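Cytidylyltransferase (Leptospira borgpetersenii serovar Hardjo-bovis, PDB 6OEW) is probably a metal-binding nucleotidyltransferase of the cytidylyltransferase family, whose members transfer the cytidylyl group of CTP. Local coordinates at residues Val11-Gln16 with Glu43-Ser48; Ile101-Thr106 with Lys115-Met120; Cys109-Ser114 with Lys220-Val225. All coordinates share one frame; numbering follows the deposited sequence.

Overall arrangement
The three contacts lie close together in the core of a GT-A-like cytidylyltransferase. Contacts 1 and 2 share one sheet: strands 11-16 and 101-106 are parallel neighbours, and their centres of contact are about 8 Å apart. The two are also tied by S48 OG to D118 OD1, at 2.6 Å. Contact 3 is centred about 12 Å from each; R44 of contact 1 reaches it through I112 O and F222 O, and both contacts touch the same ethanediol. D108, a residue seen to bind magnesium, lies between segments 101-106 and 109-114. Its side chain is about 8 Å from those of I15 and L105, and about 10 Å from that of L111.

Contact 1 (Val11-Gln16 with Glu43-Ser48); sequences VGILIQ and ERLKFS. With EDO (1,2-ethanediol), chain D.
I15 and L45 meet tip to tip where the first strand of the sheet, 11-16, packs against helix 37-45. Together with strand 54-59, the parallel neighbour of 11-16, they form the first beta-alpha-beta unit of the Rossmann-like GT-A core. CD1 of I15 lies 3.4 Å from CD1 of L45, tighter than an ordinary methyl-methyl contact. The I15 CG1 branch is anti to the carbonyl carbon (chi1 -48°), and its extended second torsion sends CD1 out from the sheet. I13, two residues earlier on the same face, has the same branch arrangement; its CG2 comes more loosely to L45 CD1, at 4.5 Å, while its CD1 lies 3.8 Å from S48 OG. That hydroxyl meets a methyl on one side, but its polar needs are served by hydrogen bonds to D118 OD1 and F50 N. A type I turn from L45 to S48, with S48 N bonded to L45 O, brings the serine back toward the strand.

Around this apolar core, I13 and L45 both touch L105 and L117, so strands 11-16 and 101-106 and helices 37-45 and 114-126 share one hydrophobic cluster. R44, next to L45, makes no contact with strand 11-16. Its NE binds I112 O, its NH1 binds F222 O, and its guanidinium makes a cation-pi contact with F222, so the group is held between segments 109-114 and 220-225. A bound ethanediol, probably from the crystallisation liquor, lies beside it: O2 gives a 2.8 Å hydrogen bond to R44 O, while C2 sits 3.4 Å above one face of the guanidinium, offset toward its rim.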
ATOM      1  N   VAL A  11       9.054   6.455 -11.742  1.00 33.00           N
ATOM      2  CA  VAL A  11       8.354   5.632 -10.760  1.00 31.05           C
ATOM      3  C   VAL A  11       7.609   6.561  -9.808  1.00 35.64           C
ATOM      4  O   VAL A  11       8.179   7.544  -9.314  1.00 36.63           O
ATOM      5  CB  VAL A  11       9.337   4.742  -9.981  1.00 31.58           C
ATOM      6  CG1 VAL A  11       8.607   3.931  -8.897  1.00 33.02           C
ATOM      7  CG2 VAL A  11      10.162   3.829 -10.913  1.00 33.39           C
ATOM      8  N   GLY A  12       6.334   6.250  -9.541  1.00 29.24           N
ATOM      9  CA  GLY A  12       5.544   6.991  -8.579  1.00 33.67           C
ATOM     10  C   GLY A  12       4.950   6.065  -7.535  1.00 37.12           C
ATOM     11  O   GLY A  12       4.435   5.004  -7.887  1.00 36.35           O
ATOM     12  N   ILE A  13       5.048   6.416  -6.257  1.00 31.70           N
ATOM     13  CA  ILE A  13       4.385   5.652  -5.199  1.00 28.88           C
ATOM     14  C   ILE A  13       3.065   6.359  -4.894  1.00 33.56           C
ATOM     15  O   ILE A  13       3.043   7.446  -4.304  1.00 33.03           O
ATOM     16  CB  ILE A  13       5.256   5.515  -3.943  1.00 30.44           C
ATOM     17  CG1 ILE A  13       6.585   4.835  -4.246  1.00 29.34           C
ATOM     18  CG2 ILE A  13       4.477   4.706  -2.863  1.00 29.42           C
ATOM     19  CD1 ILE A  13       7.575   4.899  -3.090  1.00 32.84           C
ATOM     20  N   LEU A  14       1.956   5.751  -5.321  1.00 27.18           N
ATOM     21  CA  LEU A  14       0.645   6.387  -5.308  1.00 28.84           C
ATOM     22  C   LEU A  14      -0.197   5.665  -4.266  1.00 31.60           C
ATOM     23  O   LEU A  14      -0.594   4.511  -4.473  1.00 29.41           O
ATOM     24  CB  LEU A  14      -0.005   6.331  -6.689  1.00 28.51           C
ATOM     25  CG  LEU A  14       0.781   6.933  -7.842  1.00 40.79           C
ATOM     26  CD1 LEU A  14      -0.149   7.118  -9.022  1.00 37.27           C
ATOM     27  CD2 LEU A  14       1.447   8.247  -7.446  1.00 39.34           C
ATOM     28  N   ILE A  15      -0.449   6.338  -3.143  1.00 26.51           N
ATOM     29  CA  ILE A  15      -1.114   5.740  -1.992  1.00 28.17           C
ATOM     30  C   ILE A  15      -2.559   6.204  -1.959  1.00 28.75           C
ATOM     31  O   ILE A  15      -2.839   7.397  -1.759  1.00 29.16           O
ATOM     32  CB  ILE A  15      -0.419   6.124  -0.680  1.00 28.95           C
ATOM     33  CG1 ILE A  15       1.095   5.929  -0.787  1.00 31.12           C
ATOM     34  CG2 ILE A  15      -1.009   5.328   0.501  1.00 30.31           C
ATOM     35  CD1 ILE A  15       1.794   6.717   0.257  1.00 34.26           C
ATOM     36  N   GLN A  16      -3.487   5.266  -2.088  1.00 26.52           N
ATOM     37  CA  GLN A  16      -4.895   5.608  -1.948  1.00 28.10           C
ATOM     38  C   GLN A  16      -5.292   5.569  -0.477  1.00 25.13           C
ATOM     39  O   GLN A  16      -4.986   4.612   0.247  1.00 28.26           O
ATOM     40  CB  GLN A  16      -5.775   4.676  -2.783  1.00 35.96           C
ATOM     41  CG  GLN A  16      -5.632   3.212  -2.435  1.00 34.97           C
ATOM     42  CD  GLN A  16      -6.661   2.358  -3.149  1.00 33.08           C
ATOM     43  OE1 GLN A  16      -6.423   1.872  -4.248  1.00 35.31           O
ATOM     44  NE2 GLN A  16      -7.824   2.183  -2.519  1.00 32.79           N
ATOM     45  N   GLU A  43       6.084   8.432   6.791  1.00 31.22           N
ATOM     46  CA  GLU A  43       7.441   8.486   7.336  1.00 35.64           C
ATOM     47  C   GLU A  43       8.241   7.239   6.970  1.00 37.74           C
ATOM     48  O   GLU A  43       9.442   7.329   6.680  1.00 35.45           O
ATOM     49  CB  GLU A  43       7.400   8.668   8.851  1.00 38.42           C
ATOM     50  CG  GLU A  43       6.933  10.040   9.272  1.00 39.59           C
ATOM     51  CD  GLU A  43       7.184  10.304  10.731  1.00 45.28           C
ATOM     52  OE1 GLU A  43       8.278   9.979  11.226  1.00 45.29           O
ATOM     53  OE2 GLU A  43       6.270  10.822  11.393  1.00 43.98           O
ATOM     54  N   ARG A  44       7.592   6.067   6.961  1.00 31.41           N
ATOM     55  CA  ARG A  44       8.280   4.843   6.557  1.00 38.39           C
ATOM     56  C   ARG A  44       8.641   4.859   5.074  1.00 35.82           C
ATOM     57  O   ARG A  44       9.699   4.350   4.678  1.00 34.01           O
ATOM     58  CB  ARG A  44       7.416   3.633   6.908  1.00 34.12           C
ATOM     59  CG  ARG A  44       7.472   3.343   8.410  1.00 37.78           C
ATOM     60  CD  ARG A  44       6.650   2.136   8.812  1.00 37.49           C
ATOM     61  NE  ARG A  44       7.125   0.872   8.237  1.00 35.26           N
ATOM     62  CZ  ARG A  44       8.162   0.165   8.682  1.00 35.64           C
ATOM     63  NH1 ARG A  44       8.904   0.587   9.704  1.00 43.06           N
ATOM     64  NH2 ARG A  44       8.465  -0.987   8.096  1.00 32.44           N
ATOM     65  N   LEU A  45       7.794   5.450   4.244  1.00 34.59           N
ATOM     66  CA  LEU A  45       8.086   5.518   2.816  1.00 34.94           C
ATOM     67  C   LEU A  45       9.122   6.581   2.474  1.00 32.81           C
ATOM     68  O   LEU A  45       9.657   6.560   1.360  1.00 35.28           O
ATOM     69  CB  LEU A  45       6.795   5.770   2.039  1.00 32.41           C
ATOM     70  CG  LEU A  45       5.849   4.578   2.060  1.00 30.65           C
ATOM     71  CD1 LEU A  45       4.465   4.993   1.579  1.00 30.50           C
ATOM     72  CD2 LEU A  45       6.383   3.510   1.158  1.00 27.85           C
ATOM     73  N   LYS A  46       9.416   7.505   3.395  1.00 35.69           N
ATOM     74  CA  LYS A  46      10.493   8.462   3.160  1.00 36.47           C
ATOM     75  C   LYS A  46      11.836   7.772   2.989  1.00 43.72           C
ATOM     76  O   LYS A  46      12.749   8.365   2.406  1.00 39.60           O
ATOM     77  CB  LYS A  46      10.581   9.477   4.303  1.00 37.18           C
ATOM     78  N   PHE A  47      11.981   6.539   3.484  1.00 34.58           N
ATOM     79  CA  PHE A  47      13.239   5.808   3.349  1.00 39.99           C
ATOM     80  C   PHE A  47      13.393   5.121   1.993  1.00 42.97           C
ATOM     81  O   PHE A  47      14.458   4.551   1.727  1.00 39.39           O
ATOM     82  CB  PHE A  47      13.365   4.768   4.467  1.00 35.60           C
ATOM     83  CG  PHE A  47      13.468   5.372   5.853  1.00 40.19           C
ATOM     84  CD1 PHE A  47      14.688   5.829   6.339  1.00 46.81           C
ATOM     85  CD2 PHE A  47      12.347   5.487   6.663  1.00 36.71           C
ATOM     86  CE1 PHE A  47      14.792   6.382   7.601  1.00 44.63           C
ATOM     87  CE2 PHE A  47      12.453   6.043   7.929  1.00 36.39           C
ATOM     88  CZ  PHE A  47      13.672   6.488   8.394  1.00 40.99           C
ATOM     89  N   SER A  48      12.370   5.145   1.142  1.00 38.21           N
ATOM     90  CA  SER A  48      12.467   4.509  -0.168  1.00 37.28           C
ATOM     91  C   SER A  48      13.384   5.311  -1.079  1.00 39.81           C
ATOM     92  O   SER A  48      13.402   6.546  -1.037  1.00 36.56           O
ATOM     93  CB  SER A  48      11.085   4.389  -0.806  1.00 34.21           C
ATOM     94  OG  SER A  48      11.180   3.976  -2.165  1.00 32.56           O
TER
HETATM   95  C1  EDO D 302      12.360   1.286   6.626  1.00 49.24           C
HETATM   96  O1  EDO D 302      12.973   1.115   5.337  1.00 42.69           O
HETATM   97  C2  EDO D 302      10.858   0.985   6.561  1.00 49.69           C
HETATM   98  O2  EDO D 302      10.253   1.756   5.511  1.00 36.63           O

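Contact 2 (Ile101-Thr106 with Lys115-Met120)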
ATOM      1  N   ILE A 101       5.650   4.150 -14.130  1.00 34.03           N
ATOM      2  CA  ILE A 101       5.581   2.922 -13.339  0.50 30.90           C
ATOM      3  C   ILE A 101       4.864   3.240 -12.030  1.00 32.13           C
ATOM      4  O   ILE A 101       5.397   3.969 -11.181  1.00 31.22           O
ATOM      5  CB  ILE A 101       6.968   2.333 -13.065  0.50 31.14           C
ATOM      6  CG1 ILE A 101       7.732   2.126 -14.375  0.50 33.10           C
ATOM      7  CG2 ILE A 101       6.835   1.013 -12.336  0.50 28.11           C
ATOM      8  CD1 ILE A 101       7.102   1.119 -15.289  0.50 34.77           C
ATOM      9  N   ILE A 102       3.671   2.686 -11.857  1.00 29.36           N
ATOM     10  CA  ILE A 102       2.853   2.961 -10.677  1.00 30.18           C
ATOM     11  C   ILE A 102       3.126   1.937  -9.573  1.00 30.17           C
ATOM     12  O   ILE A 102       2.913   0.735  -9.761  1.00 31.94           O
ATOM     13  CB  ILE A 102       1.369   2.975 -11.042  1.00 27.37           C
ATOM     14  CG1 ILE A 102       1.096   4.174 -11.959  1.00 35.49           C
ATOM     15  CG2 ILE A 102       0.529   3.030  -9.750  1.00 27.50           C
ATOM     16  CD1 ILE A 102      -0.077   3.976 -12.905  1.00 42.50           C
ATOM     17  N   VAL A 103       3.528   2.412  -8.398  1.00 28.05           N
ATOM     18  CA  VAL A 103       3.566   1.567  -7.208  1.00 26.31           C
ATOM     19  C   VAL A 103       2.283   1.853  -6.434  1.00 31.23           C
ATOM     20  O   VAL A 103       2.103   2.941  -5.873  1.00 28.97           O
ATOM     21  CB  VAL A 103       4.813   1.806  -6.353  1.00 27.72           C
ATOM     22  CG1 VAL A 103       4.795   0.864  -5.138  1.00 32.10           C
ATOM     23  CG2 VAL A 103       6.077   1.610  -7.185  1.00 28.39           C
ATOM     24  N   ARG A 104       1.367   0.897  -6.450  1.00 24.98           N
ATOM     25  CA  ARG A 104       0.066   1.078  -5.811  1.00 28.78           C
ATOM     26  C   ARG A 104       0.121   0.575  -4.374  1.00 29.82           C
ATOM     27  O   ARG A 104       0.398  -0.605  -4.143  1.00 29.60           O
ATOM     28  CB  ARG A 104      -1.028   0.339  -6.565  1.00 27.21           C
ATOM     29  CG  ARG A 104      -2.362   0.601  -5.850  1.00 32.66           C
ATOM     30  CD  ARG A 104      -3.347  -0.463  -6.081  1.00 35.19           C
ATOM     31  NE  ARG A 104      -4.664  -0.182  -5.482  1.00 28.42           N
ATOM     32  CZ  ARG A 104      -5.598  -1.119  -5.428  1.00 36.02           C
ATOM     33  NH1 ARG A 104      -5.292  -2.326  -5.892  1.00 42.09           N
ATOM     34  NH2 ARG A 104      -6.810  -0.859  -4.934  1.00 29.81           N
ATOM     35  N   LEU A 105      -0.143   1.475  -3.417  1.00 27.99           N
ATOM     36  CA  LEU A 105      -0.262   1.151  -2.008  1.00 26.73           C
ATOM     37  C   LEU A 105      -1.585   1.699  -1.506  1.00 26.51           C
ATOM     38  O   LEU A 105      -2.156   2.620  -2.095  1.00 26.98           O
ATOM     39  CB  LEU A 105       0.845   1.763  -1.143  1.00 24.99           C
ATOM     40  CG  LEU A 105       2.290   1.513  -1.574  1.00 25.96           C
ATOM     41  CD1 LEU A 105       3.229   2.282  -0.629  1.00 27.93           C
ATOM     42  CD2 LEU A 105       2.599   0.027  -1.565  1.00 30.37           C
ATOM     43  N   THR A 106      -2.034   1.156  -0.377  1.00 23.74           N
ATOM     44  CA  THR A 106      -3.262   1.629   0.252  1.00 23.88           C
ATOM     45  C   THR A 106      -2.952   2.026   1.690  1.00 26.47           C
ATOM     46  O   THR A 106      -2.067   1.448   2.341  1.00 29.80           O
ATOM     47  CB  THR A 106      -4.361   0.565   0.239  1.00 36.44           C
ATOM     48  OG1 THR A 106      -4.000  -0.511   1.117  1.00 52.03           O
ATOM     49  CG2 THR A 106      -4.585   0.024  -1.174  1.00 27.61           C
ATOM     50  N   LYS A 115      12.149  -1.159   1.990  1.00 30.32           N
ATOM     51  CA  LYS A 115      13.176  -1.995   1.368  1.00 36.40           C
ATOM     52  C   LYS A 115      12.552  -3.049   0.463  1.00 33.04           C
ATOM     53  O   LYS A 115      13.082  -3.344  -0.616  1.00 30.27           O
ATOM     54  CB  LYS A 115      14.063  -2.653   2.441  1.00 35.31           C
ATOM     55  N   ILE A 116      11.426  -3.628   0.878  1.00 30.81           N
ATOM     56  CA  ILE A 116      10.718  -4.575   0.025  1.00 32.24           C
ATOM     57  C   ILE A 116      10.189  -3.866  -1.213  1.00 30.93           C
ATOM     58  O   ILE A 116      10.321  -4.357  -2.342  1.00 29.14           O
ATOM     59  CB  ILE A 116       9.581  -5.255   0.810  1.00 32.85           C
ATOM     60  CG1 ILE A 116      10.157  -6.023   2.005  1.00 38.16           C
ATOM     61  CG2 ILE A 116       8.726  -6.142  -0.124  1.00 29.93           C
ATOM     62  CD1 ILE A 116       9.116  -6.635   2.908  1.00 47.23           C
ATOM     63  N   LEU A 117       9.567  -2.700  -1.015  1.00 26.92           N
ATOM     64  CA  LEU A 117       9.104  -1.907  -2.150  1.00 28.53           C
ATOM     65  C   LEU A 117      10.238  -1.657  -3.142  1.00 30.32           C
ATOM     66  O   LEU A 117      10.070  -1.861  -4.345  1.00 28.72           O
ATOM     67  CB  LEU A 117       8.505  -0.588  -1.650  1.00 27.52           C
ATOM     68  CG  LEU A 117       7.741   0.329  -2.610  1.00 27.97           C
ATOM     69  CD1 LEU A 117       6.759   1.223  -1.774  1.00 27.28           C
ATOM     70  CD2 LEU A 117       8.693   1.192  -3.477  1.00 28.02           C
ATOM     71  N   ASP A 118      11.415  -1.246  -2.647  1.00 28.02           N
ATOM     72  CA  ASP A 118      12.504  -0.899  -3.559  1.00 29.45           C
ATOM     73  C   ASP A 118      13.011  -2.123  -4.305  1.00 31.69           C
ATOM     74  O   ASP A 118      13.358  -2.033  -5.491  1.00 30.12           O
ATOM     75  CB  ASP A 118      13.652  -0.236  -2.800  1.00 28.57           C
ATOM     76  CG  ASP A 118      13.296   1.167  -2.312  1.00 30.26           C
ATOM     77  OD1 ASP A 118      12.215   1.682  -2.692  1.00 29.24           O
ATOM     78  OD2 ASP A 118      14.101   1.753  -1.563  1.00 31.87           O
ATOM     79  N   LEU A 119      13.089  -3.271  -3.621  1.00 28.74           N
ATOM     80  CA  LEU A 119      13.534  -4.497  -4.287  1.00 31.60           C
ATOM     81  C   LEU A 119      12.577  -4.882  -5.397  1.00 30.02           C
ATOM     82  O   LEU A 119      12.994  -5.346  -6.466  1.00 26.51           O
ATOM     83  CB  LEU A 119      13.644  -5.642  -3.278  1.00 30.32           C
ATOM     84  CG  LEU A 119      14.823  -5.641  -2.310  1.00 34.78           C
ATOM     85  CD1 LEU A 119      14.653  -6.708  -1.227  1.00 32.56           C
ATOM     86  CD2 LEU A 119      16.126  -5.879  -3.105  1.00 41.10           C
ATOM     87  N   MET A 120      11.276  -4.731  -5.144  1.00 25.48           N
ATOM     88  CA  MET A 120      10.283  -5.083  -6.147  1.00 26.91           C
ATOM     89  C   MET A 120      10.362  -4.142  -7.333  1.00 32.17           C
ATOM     90  O   MET A 120      10.263  -4.587  -8.485  1.00 28.51           O
ATOM     91  CB  MET A 120       8.874  -5.080  -5.535  1.00 27.81           C
ATOM     92  CG  MET A 120       8.630  -6.292  -4.636  1.00 30.72           C
ATOM     93  SD  MET A 120       6.979  -6.259  -3.859  1.00 27.94           S
ATOM     94  CE  MET A 120       5.916  -6.443  -5.288  1.00 25.59           C
TER
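V103, L105 and L117 bring no flat group to this contact: three branched aliphatic side chains meet without a ring, amide or guanidinium among them. L117 of helix 114-126 reaches down onto strand 101-106 and crosses both strand residues obliquely. One methyl does most of the work: L117 CD1 lies 3.9 Å from V103 CG1 and also 3.9 Å from L105 CD1, bridging two residues of the same strand face. L117 CG adds to it, 3.9 Å from V103 CG1. With CG anti to the backbone nitrogen (chi1 -170°), the leucine leaves the helix toward the sheet, and on the valine it is likewise the branch anti to N, CG1, that receives it. I13 of the neighbouring strand touches both L105 and L117 and widens the patch.

The flat group of the strand, the guanidinium of R104, belongs to the other side of the sheet, against helix 86-96. There R104 packs on Y90, forms a salt bridge with E149 and gives NH2 to Q16 OE1. At the strand's end, T106 OG1 is hydrogen-bonded to OD1 of metal-binding D108. The strand thus has an apolar face under helix 114-126, while R104 adds polar partners on the other face and T106 at the end. Since the meeting atoms are all carbon and buried, the contact probably rests on van der Waals fit and the burial of apolar surface.

Contact 3 (Cys109-Ser114 with Lys220-Val225); sequences CPLIDS and KEFSYV. With EDO (1,2-ethanediol), chain D.
D113 and Y224 meet through one short, nearly straight bond: Y224 N donates to D113 OD2 at 2.6 Å, with an N-H...O angle of 166°. The nitrogen comes from the anti side of the carboxylate, 24° out of its plane. Anti placement of CG relative to the backbone nitrogen carries the carboxylate across to the start of helix 224-233, where OD2 also lies 3.5 Å from S223 CB. The other oxygen, OD1, takes K115 N and caps helix 114-126, whose N-cap is D113 itself. One carboxylate thus sits at the beginnings of two helices, whose dipoles would probably stabilise its negative charge. A water accepts from V225 N and gives a weak bond to OD2.

Y224 turns its ring away from D113, and its OH reaches A143 N. F222, by contrast, holds CG in the crowded position between N and the carbonyl carbon (chi1 57°), which puts its ring edge toward L111; CD2 of L111 lies near the ring plane, 4.1 Å from CZ. S114 binds the ethanediol, its N to O2 at 3.0 Å and its OG to O1 at 2.7 Å.

S223 is the N-cap of helix 224-233; its side chain caps a backbone nitrogen ahead, while S223 N bonds to D226 OD1. This reciprocal pattern is consistent with a capping box, docked here on the loop between strand 101-106 and helix 114-126 of the GT-A-like fold.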
ATOM      1  N   CYS A 109      -1.985   0.064   5.251  1.00 27.32           N
ATOM      2  CA  CYS A 109      -0.726  -0.663   5.417  1.00 31.15           C
ATOM      3  C   CYS A 109       0.340   0.223   6.057  1.00 32.55           C
ATOM      4  O   CYS A 109       1.402   0.471   5.462  1.00 32.86           O
ATOM      5  CB  CYS A 109      -0.237  -1.179   4.068  1.00 35.18           C
ATOM      6  SG  CYS A 109      -1.306  -2.414   3.330  1.00 32.42           S
ATOM      7  N   PRO A 110       0.109   0.684   7.286  1.00 32.40           N
ATOM      8  CA  PRO A 110       1.020   1.675   7.876  1.00 36.30           C
ATOM      9  C   PRO A 110       2.432   1.173   8.132  1.00 35.29           C
ATOM     10  O   PRO A 110       3.325   2.015   8.284  1.00 42.16           O
ATOM     11  CB  PRO A 110       0.325   2.032   9.192  1.00 39.18           C
ATOM     12  CG  PRO A 110      -0.441   0.785   9.539  1.00 36.42           C
ATOM     13  CD  PRO A 110      -0.988   0.350   8.216  1.00 32.87           C
ATOM     14  N   LEU A 111       2.670  -0.140   8.231  1.00 31.32           N
ATOM     15  CA  LEU A 111       4.008  -0.663   8.505  1.00 28.95           C
ATOM     16  C   LEU A 111       4.719  -1.128   7.246  1.00 32.24           C
ATOM     17  O   LEU A 111       5.708  -1.871   7.344  1.00 32.92           O
ATOM     18  CB  LEU A 111       3.966  -1.806   9.521  1.00 29.75           C
ATOM     19  CG  LEU A 111       3.274  -1.452  10.849  1.00 33.59           C
ATOM     20  CD1 LEU A 111       3.462  -2.535  11.876  1.00 33.84           C
ATOM     21  CD2 LEU A 111       3.759  -0.122  11.405  1.00 36.79           C
ATOM     22  N   ILE A 112       4.239  -0.697   6.076  1.00 30.01           N
ATOM     23  CA  ILE A 112       4.875  -1.040   4.807  1.00 35.41           C
ATOM     24  C   ILE A 112       6.377  -0.804   4.897  1.00 33.67           C
ATOM     25  O   ILE A 112       6.837   0.158   5.524  1.00 32.27           O
ATOM     26  CB  ILE A 112       4.227  -0.216   3.680  1.00 35.65           C
ATOM     27  CG1 ILE A 112       4.558  -0.816   2.312  1.00 37.65           C
ATOM     28  CG2 ILE A 112       4.571   1.302   3.817  1.00 35.62           C
ATOM     29  CD1 ILE A 112       3.666  -1.994   1.944  1.00 42.24           C
ATOM     30  N   ASP A 113       7.149  -1.709   4.294  1.00 29.11           N
ATOM     31  CA  ASP A 113       8.611  -1.707   4.391  1.00 31.87           C
ATOM     32  C   ASP A 113       9.178  -1.180   3.077  1.00 28.22           C
ATOM     33  O   ASP A 113       8.937  -1.764   2.011  1.00 29.30           O
ATOM     34  CB  ASP A 113       9.137  -3.111   4.705  1.00 33.46           C
ATOM     35  CG  ASP A 113      10.675  -3.171   4.866  1.00 42.96           C
ATOM     36  OD1 ASP A 113      11.401  -2.380   4.235  1.00 40.40           O
ATOM     37  OD2 ASP A 113      11.166  -4.031   5.614  1.00 50.49           O
ATOM     38  N   SER A 114       9.904  -0.062   3.149  1.00 29.69           N
ATOM     39  CA  SER A 114      10.383   0.557   1.917  1.00 31.06           C
ATOM     40  C   SER A 114      11.452  -0.296   1.238  1.00 31.14           C
ATOM     41  O   SER A 114      11.630  -0.196   0.012  1.00 28.50           O
ATOM     42  CB  SER A 114      10.899   1.970   2.212  1.00 33.39           C
ATOM     43  OG  SER A 114      12.140   1.923   2.918  1.00 36.02           O
ATOM     44  N   LYS A 220      11.048   4.628  13.399  1.00 42.19           N
ATOM     45  CA  LYS A 220      10.145   4.067  12.403  1.00 42.37           C
ATOM     46  C   LYS A 220      10.899   3.359  11.283  1.00 44.40           C
ATOM     47  O   LYS A 220      10.292   3.007  10.266  1.00 43.18           O
ATOM     48  CB  LYS A 220       9.240   5.159  11.821  1.00 42.54           C
ATOM     49  CG  LYS A 220       8.536   6.020  12.890  1.00 46.57           C
ATOM     50  CD  LYS A 220       7.541   7.008  12.243  1.00 44.50           C
ATOM     51  CE  LYS A 220       6.784   7.809  13.320  1.00 47.06           C
ATOM     52  NZ  LYS A 220       7.679   8.795  13.951  1.00 45.58           N
ATOM     53  N   GLU A 221      12.200   3.129  11.457  1.00 46.54           N
ATOM     54  CA  GLU A 221      13.040   2.605  10.390  1.00 47.30           C
ATOM     55  C   GLU A 221      13.177   1.084  10.425  1.00 50.88           C
ATOM     56  O   GLU A 221      13.919   0.526   9.615  1.00 58.75           O
ATOM     57  CB  GLU A 221      14.421   3.260  10.459  1.00 53.81           C
ATOM     58  CG  GLU A 221      15.158   3.256   9.132  1.00 60.68           C
ATOM     59  CD  GLU A 221      16.500   3.938   9.209  1.00 62.77           C
ATOM     60  OE1 GLU A 221      16.833   4.468  10.291  1.00 63.77           O
ATOM     61  OE2 GLU A 221      17.212   3.944   8.182  1.00 66.51           O
ATOM     62  N   PHE A 222      12.465   0.400  11.317  1.00 47.47           N
ATOM     63  CA  PHE A 222      12.622  -1.040  11.459  1.00 44.43           C
ATOM     64  C   PHE A 222      12.130  -1.764  10.213  1.00 44.05           C
ATOM     65  O   PHE A 222      11.217  -1.310   9.524  1.00 44.49           O
ATOM     66  CB  PHE A 222      11.866  -1.538  12.684  1.00 47.06           C
ATOM     67  CG  PHE A 222      10.389  -1.195  12.676  1.00 43.25           C
ATOM     68  CD1 PHE A 222       9.475  -2.045  12.081  1.00 39.87           C
ATOM     69  CD2 PHE A 222       9.922  -0.041  13.297  1.00 42.47           C
ATOM     70  CE1 PHE A 222       8.117  -1.743  12.077  1.00 46.24           C
ATOM     71  CE2 PHE A 222       8.571   0.264  13.306  1.00 43.82           C
ATOM     72  CZ  PHE A 222       7.667  -0.592  12.696  1.00 42.27           C
ATOM     73  N   SER A 223      12.753  -2.906   9.916  1.00 45.52           N
ATOM     74  CA  SER A 223      12.395  -3.644   8.714  1.00 47.06           C
ATOM     75  C   SER A 223      11.247  -4.618   8.985  1.00 50.26           C
ATOM     76  O   SER A 223      10.878  -4.889  10.130  1.00 45.54           O
ATOM     77  CB  SER A 223      13.605  -4.402   8.165  1.00 48.97           C
ATOM     78  OG  SER A 223      13.850  -5.539   8.965  1.00 49.35           O
ATOM     79  N   TYR A 224      10.683  -5.148   7.892  1.00 44.38           N
ATOM     80  CA  TYR A 224       9.664  -6.190   7.987  1.00 45.30           C
ATOM     81  C   TYR A 224      10.173  -7.397   8.765  1.00 40.48           C
ATOM     82  O   TYR A 224       9.503  -7.879   9.682  1.00 48.17           O
ATOM     83  CB  TYR A 224       9.209  -6.619   6.589  1.00 48.56           C
ATOM     84  CG  TYR A 224       8.307  -7.843   6.581  1.00 42.42           C
ATOM     85  CD1 TYR A 224       6.987  -7.763   7.044  1.00 46.54           C
ATOM     86  CD2 TYR A 224       8.780  -9.081   6.137  1.00 45.74           C
ATOM     87  CE1 TYR A 224       6.163  -8.871   7.042  1.00 45.15           C
ATOM     88  CE2 TYR A 224       7.959 -10.196   6.131  1.00 42.72           C
ATOM     89  CZ  TYR A 224       6.656 -10.078   6.589  1.00 39.64           C
ATOM     90  OH  TYR A 224       5.831 -11.169   6.597  1.00 48.68           O
ATOM     91  N   VAL A 225      11.361  -7.895   8.424  1.00 43.68           N
ATOM     92  CA  VAL A 225      11.858  -9.088   9.114  1.00 44.42           C
ATOM     93  C   VAL A 225      12.078  -8.810  10.604  1.00 45.15           C
ATOM     94  O   VAL A 225      11.770  -9.658  11.455  1.00 51.18           O
ATOM     95  CB  VAL A 225      13.121  -9.638   8.419  1.00 48.86           C
ATOM     96  CG1 VAL A 225      14.137  -8.539   8.181  1.00 54.00           C
ATOM     97  CG2 VAL A 225      13.722 -10.784   9.234  1.00 50.54           C
TER
HETATM   98  C1  EDO D 302      12.360   1.286   6.626  1.00 49.24           C
HETATM   99  O1  EDO D 302      12.973   1.115   5.337  1.00 42.69           O
HETATM  100  C2  EDO D 302      10.858   0.985   6.561  1.00 49.69           C
HETATM  101  O2  EDO D 302      10.253   1.756   5.511  1.00 36.63           O
HETATM  102  O   HOH W   1      12.616  -7.045   5.662  0.53 28.58           O